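Local atomic coordinates of phosphoribosylaminoimidazole-succinocarboxamide synthase (Pyrococcus horikoshii, PDB entry 4O81), a protein that catalyses the ATP-dependent joining of L-aspartate to the carboxylate of a phosphoribosyl aminoimidazole, forming SAICAR in de novo purine biosynthesis. Residues 91-96 and 171-176. Numbering follows the deposited sequence.
Sequences VVRNVV and LVDFKL. With AMP (adenosine monophosphate), chain K.
A pair of antiparallel strands, 84-93 and 169-180 of the larger sheet of the SAICAR synthetase fold, lays Arg93 beside Asp173 on the face that carries a bound AMP, a worked example of a sheet sorting its side chains by face. Val92 and Phe174 form the hydrogen-bonded pair, with Val92 N 2.9 Å from Phe174 O and a reciprocal bond back. Their side chains leave by the other face, alongside each other, where Val92 CB rests 3.6 Å from Phe174 CE2; Asn157 of helix 143-165 covers this side.

On the nucleotide face the guanidinium of Arg93 and the carboxylate of Asp173 are turned 76° apart, and their salt bridge is long, 3.4 Å from NH2 to OD2. Each group has a further task. Arg93 NH2 donates to O2P of AMP at 2.6 Å and NH1 donates to O1P, while Asp173 OD1 accepts from the ribose O3'. With CG between backbone N and carbonyl carbon (chi1 52°), Asp173 lifts its carboxylate toward that sugar. Arg198 pairs with OD2 and Glu118 with Arg93 NH1, and these second partners probably help to hold the two groups in place. The aliphatic chain of Lys175 lies across one face of the adenine, its CE 3.5 Å from C2, and its NZ forms salt bridges with Glu177 and Asp190.

Where the chain turns at Asn94, Val172 O accepts from both Asn94 N and Val95 N. The Asn94 amide, also bonded to Asn157, sends ND2 to Leu171 O at 3.0 Å, approaching from above the carbonyl plane.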
ATOM      1  N   VAL A  91      -0.556 -17.618   5.189  1.00 22.97           N
ATOM      2  CA  VAL A  91       0.442 -16.723   5.754  1.00 21.98           C
ATOM      3  C   VAL A  91       0.980 -15.737   4.717  1.00 21.71           C
ATOM      4  O   VAL A  91       1.395 -16.128   3.623  1.00 21.68           O
ATOM      5  CB  VAL A  91       1.599 -17.520   6.420  1.00 22.95           C
ATOM      6  CG1 VAL A  91       2.752 -16.610   6.817  1.00 21.62           C
ATOM      7  CG2 VAL A  91       1.094 -18.287   7.639  1.00 23.34           C
ATOM      8  N   VAL A  92       0.955 -14.452   5.055  1.00 18.88           N
ATOM      9  CA  VAL A  92       1.515 -13.440   4.174  1.00 17.92           C
ATOM     10  C   VAL A  92       2.713 -12.817   4.881  1.00 18.31           C
ATOM     11  O   VAL A  92       2.633 -12.501   6.088  1.00 16.04           O
ATOM     12  CB  VAL A  92       0.508 -12.338   3.779  1.00 17.79           C
ATOM     13  CG1 VAL A  92       1.130 -11.384   2.754  1.00 16.68           C
ATOM     14  CG2 VAL A  92      -0.766 -12.942   3.228  1.00 17.46           C
ATOM     15  N   ARG A  93       3.806 -12.652   4.128  1.00 18.06           N
ATOM     16  CA  ARG A  93       5.081 -12.210   4.689  1.00 19.37           C
ATOM     17  C   ARG A  93       5.647 -11.026   3.914  1.00 19.46           C
ATOM     18  O   ARG A  93       5.808 -11.091   2.690  1.00 19.61           O
ATOM     19  CB  ARG A  93       6.088 -13.377   4.734  1.00 20.14           C
ATOM     20  CG  ARG A  93       5.439 -14.704   5.146  1.00 21.28           C
ATOM     21  CD  ARG A  93       6.430 -15.850   5.341  1.00 21.84           C
ATOM     22  NE  ARG A  93       7.089 -15.742   6.628  1.00 23.27           N
ATOM     23  CZ  ARG A  93       7.051 -16.648   7.607  1.00 23.30           C
ATOM     24  NH1 ARG A  93       6.422 -17.804   7.465  1.00 22.79           N
ATOM     25  NH2 ARG A  93       7.684 -16.390   8.746  1.00 23.81           N
ATOM     26  N   ASN A  94       5.951  -9.946   4.641  1.00 18.24           N
ATOM     27  CA  ASN A  94       6.567  -8.757   4.061  1.00 18.74           C
ATOM     28  C   ASN A  94       8.042  -8.637   4.427  1.00 19.16           C
ATOM     29  O   ASN A  94       8.828  -8.075   3.678  1.00 19.82           O
ATOM     30  CB  ASN A  94       5.826  -7.505   4.530  1.00 18.19           C
ATOM     31  CG  ASN A  94       4.383  -7.511   4.108  1.00 18.09           C
ATOM     32  OD1 ASN A  94       4.106  -7.618   2.922  1.00 18.50           O
ATOM     33  ND2 ASN A  94       3.454  -7.448   5.072  1.00 17.20           N
ATOM     34  N   VAL A  95       8.385  -9.131   5.615  1.00 19.30           N
ATOM     35  CA  VAL A  95       9.737  -9.019   6.170  1.00 18.56           C
ATOM     36  C   VAL A  95      10.152 -10.409   6.653  1.00 17.72           C
ATOM     37  O   VAL A  95       9.350 -11.094   7.260  1.00 17.56           O
ATOM     38  CB  VAL A  95       9.734  -8.012   7.358  1.00 17.92           C
ATOM     39  CG1 VAL A  95      11.052  -8.037   8.108  1.00 18.67           C
ATOM     40  CG2 VAL A  95       9.409  -6.602   6.876  1.00 18.40           C
ATOM     41  N   VAL A  96      11.396 -10.810   6.399  1.00 19.52           N
ATOM     42  CA  VAL A  96      11.919 -12.125   6.813  1.00 20.43           C
ATOM     43  C   VAL A  96      11.944 -12.249   8.349  1.00 21.12           C
ATOM     44  O   VAL A  96      12.518 -11.412   9.038  1.00 22.20           O
ATOM     45  CB  VAL A  96      13.332 -12.402   6.210  1.00 21.86           C
ATOM     46  CG1 VAL A  96      13.937 -13.710   6.748  1.00 21.33           C
ATOM     47  CG2 VAL A  96      13.295 -12.417   4.684  1.00 20.21           C
ATOM     48  N   LEU A 171       4.178  -4.390   9.633  1.00 20.39           N
ATOM     49  CA  LEU A 171       3.519  -5.701   9.521  1.00 20.20           C
ATOM     50  C   LEU A 171       4.508  -6.669   8.910  1.00 20.30           C
ATOM     51  O   LEU A 171       4.717  -6.671   7.691  1.00 21.69           O
ATOM     52  CB  LEU A 171       2.261  -5.628   8.659  1.00 20.25           C
ATOM     53  CG  LEU A 171       1.406  -6.888   8.460  1.00 19.47           C
ATOM     54  CD1 LEU A 171       0.880  -7.431   9.784  1.00 19.10           C
ATOM     55  CD2 LEU A 171       0.245  -6.540   7.539  1.00 19.21           C
ATOM     56  N   VAL A 172       5.131  -7.475   9.764  1.00 20.02           N
ATOM     57  CA  VAL A 172       6.215  -8.376   9.356  1.00 19.20           C
ATOM     58  C   VAL A 172       5.640  -9.591   8.609  1.00 18.86           C
ATOM     59  O   VAL A 172       6.062  -9.901   7.494  1.00 18.82           O
ATOM     60  CB  VAL A 172       7.089  -8.780  10.586  1.00 19.70           C
ATOM     61  CG1 VAL A 172       7.999  -9.965  10.267  1.00 17.97           C
ATOM     62  CG2 VAL A 172       7.922  -7.569  11.041  1.00 19.52           C
ATOM     63  N   ASP A 173       4.664 -10.261   9.225  1.00 18.82           N
ATOM     64  CA  ASP A 173       3.926 -11.349   8.588  1.00 18.42           C
ATOM     65  C   ASP A 173       2.649 -11.569   9.396  1.00 19.37           C
ATOM     66  O   ASP A 173       2.468 -10.943  10.457  1.00 19.69           O
ATOM     67  CB  ASP A 173       4.767 -12.636   8.490  1.00 18.68           C
ATOM     68  CG  ASP A 173       5.365 -13.053   9.829  1.00 18.89           C
ATOM     69  OD1 ASP A 173       4.646 -13.041  10.825  1.00 18.44           O
ATOM     70  OD2 ASP A 173       6.557 -13.385   9.887  1.00 20.43           O
ATOM     71  N   PHE A 174       1.770 -12.432   8.908  1.00 18.68           N
ATOM     72  CA  PHE A 174       0.524 -12.749   9.615  1.00 20.34           C
ATOM     73  C   PHE A 174      -0.178 -13.972   9.005  1.00 20.88           C
ATOM     74  O   PHE A 174       0.080 -14.317   7.862  1.00 19.87           O
ATOM     75  CB  PHE A 174      -0.417 -11.514   9.710  1.00 20.34           C
ATOM     76  CG  PHE A 174      -0.947 -11.025   8.387  1.00 20.86           C
ATOM     77  CD1 PHE A 174      -2.282 -11.216   8.051  1.00 21.66           C
ATOM     78  CD2 PHE A 174      -0.126 -10.367   7.485  1.00 21.65           C
ATOM     79  CE1 PHE A 174      -2.790 -10.764   6.840  1.00 22.18           C
ATOM     80  CE2 PHE A 174      -0.628  -9.932   6.260  1.00 22.20           C
ATOM     81  CZ  PHE A 174      -1.955 -10.133   5.936  1.00 21.34           C
ATOM     82  N   LYS A 175      -1.020 -14.637   9.798  1.00 21.40           N
ATOM     83  CA  LYS A 175      -1.790 -15.785   9.352  1.00 22.77           C
ATOM     84  C   LYS A 175      -3.258 -15.401   9.242  1.00 22.63           C
ATOM     85  O   LYS A 175      -3.784 -14.731  10.114  1.00 24.26           O
ATOM     86  CB  LYS A 175      -1.665 -16.978  10.321  1.00 23.83           C
ATOM     87  CG  LYS A 175      -2.655 -18.115  10.021  1.00 25.35           C
ATOM     88  CD  LYS A 175      -3.196 -18.877  11.235  1.00 26.96           C
ATOM     89  CE  LYS A 175      -3.752 -17.996  12.346  1.00 26.01           C
ATOM     90  NZ  LYS A 175      -5.185 -18.270  12.648  1.00 27.40           N
ATOM     91  N   LEU A 176      -3.894 -15.840   8.164  1.00 22.75           N
ATOM     92  CA  LEU A 176      -5.330 -15.653   7.951  1.00 23.34           C
ATOM     93  C   LEU A 176      -5.973 -17.003   7.773  1.00 23.40           C
ATOM     94  O   LEU A 176      -5.300 -17.963   7.379  1.00 23.21           O
ATOM     95  CB  LEU A 176      -5.600 -14.835   6.688  1.00 22.67           C
ATOM     96  CG  LEU A 176      -5.116 -13.392   6.645  1.00 23.52           C
ATOM     97  CD1 LEU A 176      -5.447 -12.791   5.282  1.00 23.66           C
ATOM     98  CD2 LEU A 176      -5.731 -12.586   7.795  1.00 23.77           C
TER
HETATM   99  P   AMP K 309       6.130 -18.703  11.190  0.85 34.54           P
HETATM  100  O1P AMP K 309       5.797 -19.626  10.031  0.85 34.99           O
HETATM  101  O2P AMP K 309       7.286 -17.777  10.927  0.85 34.05           O
HETATM  102  O3P AMP K 309       6.261 -19.383  12.524  0.85 37.12           O
HETATM  103  O5' AMP K 309       4.794 -17.781  11.363  0.85 35.92           O
HETATM  104  C5' AMP K 309       4.400 -16.771  10.412  0.85 34.30           C
HETATM  105  C4' AMP K 309       3.283 -15.820  10.892  0.85 34.00           C
HETATM  106  O4' AMP K 309       2.007 -16.454  10.879  0.85 34.88           O
HETATM  107  C3' AMP K 309       3.439 -15.272  12.314  0.85 34.92           C
HETATM  108  O3' AMP K 309       2.883 -13.951  12.384  0.85 32.14           O
HETATM  109  C2' AMP K 309       2.584 -16.182  13.160  0.85 35.01           C
HETATM  110  O2' AMP K 309       2.103 -15.515  14.332  0.85 33.26           O
HETATM  111  C1' AMP K 309       1.459 -16.551  12.201  0.85 35.04           C
HETATM  112  N9  AMP K 309       0.984 -17.925  12.492  0.85 35.80           N
HETATM  113  C8  AMP K 309       1.406 -19.059  11.898  0.85 34.42           C
HETATM  114  N7  AMP K 309       0.762 -20.140  12.408  0.85 34.12           N
HETATM  115  C5  AMP K 309      -0.086 -19.717  13.351  0.85 35.02           C
HETATM  116  C6  AMP K 309      -1.066 -20.343  14.281  0.85 35.02           C
HETATM  117  N6  AMP K 309      -1.263 -21.684  14.303  0.85 30.87           N
HETATM  118  N1  AMP K 309      -1.754 -19.508  15.105  0.85 35.78           N
HETATM  119  C2  AMP K 309      -1.564 -18.170  15.099  0.85 36.02           C
HETATM  120  N3  AMP K 309      -0.693 -17.546  14.279  0.85 35.82           N
HETATM  121  C4  AMP K 309       0.060 -18.246  13.401  0.85 34.91           C
HETATM  122  O   HOH W   1       8.259 -13.484   7.773  1.00 16.83           O